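Nudix Hydrolase, RenU (Mycolicibacterium smegmatis, PDB 6UUF) is a magnesium-dependent hydrolase of the Nudix family, a putative MutT3 mutator protein that probably cleaves NADH or related nucleoside diphosphate compounds. Local coordinates at residues L140-P144 with G145-S149. The protein carries 3 engineered substitutions. Numbering follows the deposited sequence.
Sequences LPLHP and GFAAS
His143 O accepts the amide of Ala147 in the shortest hydrogen bond here, N to O 2.8 Å and nearly straight at 169°, which closes the first turn of the helix beginning at Pro144. One residue on, Ala148 N bonds to Pro144 O at 3.2 Å. His143 is the N-cap residue: with CG anti to its backbone N (chi1 -177°), the imidazole turns its ND1 edge to the start of the helix, and His143 ND1 takes a weak, bent bond from Gly145 N at 3.1 Å, while Pro144 CD sits above one face of the His143 ring, toward its rim. On the apolar side Leu142 folds onto the first turn. Leu142 CB meets Ala147 CB at 3.7 Å, Leu142 CD1 leans on the same alanine, and Leu142 CD2 comes in the ring plane to the edge of Phe146, 3.9 Å from Phe146 CD2. Shortening Leu142 to an alanine would keep the CB contact but remove both methyls, and would probably leave the Phe146 edge without its neighbour and a gap beside Ala147. In the Nudix domain this cap joins the loop after strand 126-133 to helix 144-158; His143 and Pro141 bond through their backbones to Trp54, and the Phe146 side chain touches Leu56 of strand 54-60 and meets the Trp150 ring.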
ATOM      1  N   LEU A 140      12.893   5.605  -7.268  1.00 34.95           N
ATOM      2  CA  LEU A 140      12.382   6.682  -6.425  1.00 34.07           C
ATOM      3  C   LEU A 140      12.873   6.575  -4.994  1.00 33.86           C
ATOM      4  O   LEU A 140      13.238   5.498  -4.561  1.00 36.64           O
ATOM      5  CB  LEU A 140      10.852   6.669  -6.432  1.00 35.82           C
ATOM      6  CG  LEU A 140      10.242   6.902  -7.818  1.00 36.02           C
ATOM      7  CD1 LEU A 140       8.763   6.603  -7.740  1.00 40.44           C
ATOM      8  CD2 LEU A 140      10.438   8.325  -8.290  1.00 38.43           C
ATOM      9  N   PRO A 141      12.862   7.704  -4.259  1.00 36.18           N
ATOM     10  CA  PRO A 141      13.114   7.689  -2.817  1.00 35.41           C
ATOM     11  C   PRO A 141      11.932   7.066  -2.105  1.00 33.17           C
ATOM     12  O   PRO A 141      10.879   7.687  -1.986  1.00 36.82           O
ATOM     13  CB  PRO A 141      13.279   9.187  -2.463  1.00 34.80           C
ATOM     14  CG  PRO A 141      12.504   9.918  -3.513  1.00 35.26           C
ATOM     15  CD  PRO A 141      12.491   9.065  -4.744  1.00 36.15           C
ATOM     16  N   LEU A 142      12.078   5.811  -1.722  1.00 34.76           N
ATOM     17  CA  LEU A 142      10.965   5.029  -1.209  1.00 34.75           C
ATOM     18  C   LEU A 142      10.907   5.116   0.300  1.00 37.54           C
ATOM     19  O   LEU A 142      11.938   5.244   0.979  1.00 36.43           O
ATOM     20  CB  LEU A 142      11.089   3.555  -1.630  1.00 34.80           C
ATOM     21  CG  LEU A 142      10.982   3.238  -3.126  1.00 32.31           C
ATOM     22  CD1 LEU A 142      11.069   1.737  -3.379  1.00 34.00           C
ATOM     23  CD2 LEU A 142       9.712   3.814  -3.737  1.00 33.45           C
ATOM     24  N   HIS A 143       9.690   5.019   0.831  1.00 41.37           N
ATOM     25  CA  HIS A 143       9.510   4.790   2.262  1.00 41.75           C
ATOM     26  C   HIS A 143      10.384   3.560   2.653  1.00 38.42           C
ATOM     27  O   HIS A 143      10.312   2.535   1.992  1.00 39.00           O
ATOM     28  CB  HIS A 143       8.029   4.529   2.550  1.00 48.38           C
ATOM     29  CG  HIS A 143       7.738   4.346   4.003  1.00 54.86           C
ATOM     30  ND1 HIS A 143       8.110   3.217   4.695  1.00 53.76           N
ATOM     31  CD2 HIS A 143       7.163   5.167   4.909  1.00 60.78           C
ATOM     32  CE1 HIS A 143       7.758   3.336   5.959  1.00 57.48           C
ATOM     33  NE2 HIS A 143       7.192   4.517   6.119  1.00 64.46           N
ATOM     34  N   PRO A 144      11.236   3.669   3.682  1.00 40.04           N
ATOM     35  CA  PRO A 144      12.204   2.575   3.936  1.00 38.73           C
ATOM     36  C   PRO A 144      11.592   1.215   4.225  1.00 38.14           C
ATOM     37  O   PRO A 144      12.252   0.223   3.990  1.00 38.82           O
ATOM     38  CB  PRO A 144      12.985   3.052   5.172  1.00 42.24           C
ATOM     39  CG  PRO A 144      12.200   4.191   5.738  1.00 45.33           C
ATOM     40  CD  PRO A 144      11.488   4.825   4.561  1.00 42.60           C
ATOM     41  N   GLY A 145      10.399   1.185   4.835  1.00 39.12           N
ATOM     42  CA  GLY A 145       9.574  -0.043   4.990  1.00 39.27           C
ATOM     43  C   GLY A 145       9.122  -0.672   3.678  1.00 38.73           C
ATOM     44  O   GLY A 145       9.297  -1.860   3.429  1.00 39.51           O
ATOM     45  N   PHE A 146       8.579   0.162   2.810  1.00 38.52           N
ATOM     46  CA  PHE A 146       8.234  -0.256   1.474  1.00 38.77           C
ATOM     47  C   PHE A 146       9.454  -0.740   0.674  1.00 34.98           C
ATOM     48  O   PHE A 146       9.425  -1.796   0.082  1.00 33.57           O
ATOM     49  CB  PHE A 146       7.575   0.910   0.761  1.00 37.13           C
ATOM     50  CG  PHE A 146       7.107   0.584  -0.574  1.00 33.33           C
ATOM     51  CD1 PHE A 146       6.271  -0.509  -0.782  1.00 32.69           C
ATOM     52  CD2 PHE A 146       7.486   1.361  -1.657  1.00 37.87           C
ATOM     53  CE1 PHE A 146       5.790  -0.799  -2.041  1.00 35.95           C
ATOM     54  CE2 PHE A 146       7.004   1.069  -2.939  1.00 36.89           C
ATOM     55  CZ  PHE A 146       6.163  -0.019  -3.137  1.00 35.87           C
ATOM     56  N   ALA A 147      10.528   0.025   0.687  1.00 36.85           N
ATOM     57  CA  ALA A 147      11.715  -0.347  -0.090  1.00 39.69           C
ATOM     58  C   ALA A 147      12.276  -1.694   0.353  1.00 42.47           C
ATOM     59  O   ALA A 147      12.791  -2.425  -0.461  1.00 42.05           O
ATOM     60  CB  ALA A 147      12.799   0.721   0.007  1.00 41.87           C
ATOM     61  N   ALA A 148      12.156  -2.004   1.643  1.00 43.92           N
ATOM     62  CA  ALA A 148      12.643  -3.245   2.203  1.00 41.81           C
ATOM     63  C   ALA A 148      11.847  -4.417   1.658  1.00 45.35           C
ATOM     64  O   ALA A 148      12.367  -5.530   1.567  1.00 46.19           O
ATOM     65  CB  ALA A 148      12.524  -3.189   3.718  1.00 40.87           C
ATOM     66  N   SER A 149      10.580  -4.153   1.309  1.00 42.28           N
ATOM     67  CA  SER A 149       9.668  -5.149   0.763  1.00 38.45           C
ATOM     68  C   SER A 149       9.572  -5.214  -0.725  1.00 35.07           C
ATOM     69  O   SER A 149       9.061  -6.203  -1.252  1.00 31.97           O
ATOM     70  CB  SER A 149       8.257  -4.879   1.297  1.00 40.25           C
ATOM     71  OG  SER A 149       8.277  -5.138   2.677  1.00 44.74           O
TER